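Local coordinates for transcriptional regulator (PDB 7DWM), which probably binds DNA as a LuxR-type transcriptional regulator of a vibriophage and holds the autoinducer 3,5-dimethylpyrazin-2-ol in its PAS domain, at residues A[26-31]-A[119-124]. Residues are numbered along the deposited sequence; the frame is centred on the assembly and turned at random.
Sequences DPWGIK and GTIFHG. With A1U (3,5-dimethylpyrazin-2-ol), chain C.
The indole of Trp28 lies almost flat over the imidazole of His123, an offset stack in which its six-membered ring and the imidazole have centroids 3.9 Å apart and planes only 6° from parallel. His123 CG stands anti to its own backbone N, which carries the imidazole along under the indole while CB packs against the same indole face as a CH-pi donor. At the indole rim, in its plane, sits Ile121 CG2, and this methyl also meets Ile30 CG2, so aromatic and branched side chains form one apolar surface. Phe21 of helix 7-21 covers it, and Trp28 packs on Trp28 of the second subunit. His123 NE2 donates to Asp26 OD1, which probably fixes the ring's rotation; the carboxylate is turned 31° from the ring plane, but the modelled bond is implausibly short and its detail doubtful.

Beneath these side chains the strands run antiparallel. Gly29 and Phe122 exchange two backbone bonds, Gly29 N to Phe122 O (3.0 Å) and Phe122 N to Gly29 O (2.8 Å); Lys31 and Thr120 do likewise, and Gly124 N reaches Pro27 O.

The other sheet face belongs to the ligand pocket. Phe122, its CG between backbone N and carbonyl carbon (chi1 63°), leans across onto Gly29, which suits the place because, lacking a side chain, it lets the ring lie over its CA in a CH-pi contact, 3.7 Å from CA to centroid. The opposite ring face receives methyl CAH of 3,5-dimethylpyrazin-2-ol. Lys31, bent at its second torsion, passes Thr120, whose OG1 is hydrogen-bonded to Asp78, and gives ligand OAI a weak hydrogen bond from NZ (3.3 Å), while Asp60 and Asp78 form salt bridges with that ammonium.

The PAS sheet thus separates two chemistries: Trp28 and the isoleucines facing helix and partner subunit, with His123 stacked among them, where Asp26 might favour a protonated imidazole although Lys87 of the second subunit weakly shares its charge, and an aromatic face with a charge-compensated lysine against the ligand.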
loop_
_atom_site.group_PDB
_atom_site.type_symbol
_atom_site.label_atom_id
_atom_site.label_comp_id
_atom_site.label_asym_id
_atom_site.label_seq_id
_atom_site.Cartn_x
_atom_site.Cartn_y
_atom_site.Cartn_z
ATOM N N ASP A 26 -8.925 13.588 -2.521
ATOM C CA ASP A 26 -8.869 12.393 -3.341
ATOM C C ASP A 26 -10.085 12.305 -4.260
ATOM O O ASP A 26 -11.176 12.758 -3.905
ATOM C CB ASP A 26 -8.829 11.148 -2.463
ATOM C CG ASP A 26 -7.478 10.919 -1.828
ATOM O OD1 ASP A 26 -7.345 9.930 -1.075
ATOM O OD2 ASP A 26 -6.553 11.721 -2.077
ATOM N N PRO A 27 -9.916 11.736 -5.451
ATOM C CA PRO A 27 -11.084 11.351 -6.254
ATOM C C PRO A 27 -11.924 10.301 -5.542
ATOM O O PRO A 27 -11.471 9.172 -5.321
ATOM C CB PRO A 27 -10.457 10.807 -7.544
ATOM C CG PRO A 27 -9.134 11.488 -7.633
ATOM C CD PRO A 27 -8.660 11.636 -6.214
ATOM N N TRP A 28 -13.150 10.667 -5.179
ATOM C CA TRP A 28 -14.060 9.795 -4.451
ATOM C C TRP A 28 -15.373 9.708 -5.214
ATOM O O TRP A 28 -15.798 10.676 -5.851
ATOM C CB TRP A 28 -14.336 10.334 -3.040
ATOM C CG TRP A 28 -13.412 9.880 -1.940
ATOM C CD1 TRP A 28 -12.417 10.610 -1.353
ATOM C CD2 TRP A 28 -13.435 8.618 -1.260
ATOM N NE1 TRP A 28 -11.809 9.875 -0.365
ATOM C CE2 TRP A 28 -12.416 8.649 -0.287
ATOM C CE3 TRP A 28 -14.209 7.461 -1.389
ATOM C CZ2 TRP A 28 -12.155 7.568 0.553
ATOM C CZ3 TRP A 28 -13.951 6.392 -0.552
ATOM C CH2 TRP A 28 -12.931 6.452 0.405
ATOM N N GLY A 29 -16.029 8.555 -5.146
ATOM C CA GLY A 29 -17.345 8.471 -5.767
ATOM C C GLY A 29 -17.990 7.125 -5.534
ATOM O O GLY A 29 -17.391 6.217 -4.955
ATOM N N ILE A 30 -19.257 7.031 -5.945
ATOM C CA ILE A 30 -20.025 5.789 -5.881
ATOM C C ILE A 30 -20.868 5.660 -7.148
ATOM O O ILE A 30 -21.385 6.650 -7.684
ATOM C CB ILE A 30 -20.892 5.687 -4.595
ATOM C CG1 ILE A 30 -22.129 6.598 -4.617
ATOM C CG2 ILE A 30 -20.077 5.938 -3.346
ATOM C CD1 ILE A 30 -23.332 5.996 -5.312
ATOM N N LYS A 31 -20.989 4.434 -7.642
ATOM C CA LYS A 31 -21.923 4.146 -8.721
ATOM C C LYS A 31 -22.783 2.944 -8.344
ATOM O O LYS A 31 -22.581 2.312 -7.306
ATOM C CB LYS A 31 -21.214 3.938 -10.062
ATOM C CG LYS A 31 -20.052 3.006 -10.034
ATOM C CD LYS A 31 -18.940 3.618 -10.844
ATOM C CE LYS A 31 -17.800 2.663 -10.990
ATOM N NZ LYS A 31 -16.835 3.111 -12.015
ATOM N N GLY A 119 -24.362 -0.858 -5.059
ATOM C CA GLY A 119 -23.388 -0.564 -6.086
ATOM C C GLY A 119 -21.989 -0.662 -5.525
ATOM O O GLY A 119 -21.680 -1.604 -4.791
ATOM N N THR A 120 -21.140 0.315 -5.825
ATOM C CA THR A 120 -19.767 0.316 -5.344
ATOM C C THR A 120 -19.334 1.734 -5.012
ATOM O O THR A 120 -19.856 2.707 -5.565
ATOM C CB THR A 120 -18.783 -0.271 -6.373
ATOM O OG1 THR A 120 -18.720 0.580 -7.524
ATOM C CG2 THR A 120 -19.200 -1.669 -6.809
ATOM N N ILE A 121 -18.368 1.833 -4.099
ATOM C CA ILE A 121 -17.652 3.066 -3.798
ATOM C C ILE A 121 -16.238 2.903 -4.329
ATOM O O ILE A 121 -15.642 1.826 -4.202
ATOM C CB ILE A 121 -17.623 3.385 -2.286
ATOM C CG1 ILE A 121 -18.977 3.121 -1.624
ATOM C CG2 ILE A 121 -17.127 4.809 -2.020
ATOM C CD1 ILE A 121 -19.010 1.841 -0.836
ATOM N N PHE A 122 -15.709 3.955 -4.945
ATOM C CA PHE A 122 -14.348 3.953 -5.451
ATOM C C PHE A 122 -13.588 5.126 -4.853
ATOM O O PHE A 122 -14.112 6.248 -4.752
ATOM C CB PHE A 122 -14.302 3.993 -6.996
ATOM C CG PHE A 122 -14.880 5.243 -7.603
ATOM C CD1 PHE A 122 -16.174 5.250 -8.096
ATOM C CD2 PHE A 122 -14.121 6.399 -7.715
ATOM C CE1 PHE A 122 -16.708 6.392 -8.660
ATOM C CE2 PHE A 122 -14.653 7.543 -8.271
ATOM C CZ PHE A 122 -15.946 7.539 -8.752
ATOM N N HIS A 123 -12.357 4.833 -4.427
ATOM C CA HIS A 123 -11.419 5.793 -3.862
ATOM C C HIS A 123 -10.148 5.772 -4.716
ATOM O O HIS A 123 -9.459 4.730 -4.750
ATOM C CB HIS A 123 -11.116 5.477 -2.400
ATOM C CG HIS A 123 -10.148 6.424 -1.758
ATOM N ND1 HIS A 123 -9.373 6.072 -0.674
ATOM C CD2 HIS A 123 -9.835 7.710 -2.042
ATOM C CE1 HIS A 123 -8.621 7.100 -0.319
ATOM N NE2 HIS A 123 -8.883 8.106 -1.134
ATOM N N GLY A 124 -9.861 6.850 -5.378
ATOM C CA GLY A 124 -8.665 6.982 -6.205
ATOM C C GLY A 124 -7.567 7.718 -5.450
ATOM O O GLY A 124 -7.812 8.768 -4.857
HETATM C CAB A1U C . -10.767 4.114 -13.100
HETATM C CAC A1U C . -11.168 5.473 -13.111
HETATM C CAE A1U C . -13.219 4.847 -12.163
HETATM C CAF A1U C . -12.736 3.522 -12.194
HETATM C CAG A1U C . -10.229 6.520 -13.645
HETATM C CAH A1U C . -14.573 5.209 -11.634
HETATM N NAA A1U C . -11.552 3.104 -12.641
HETATM N NAD A1U C . -12.402 5.809 -12.633
HETATM O OAI A1U C . -13.623 2.550 -11.693
#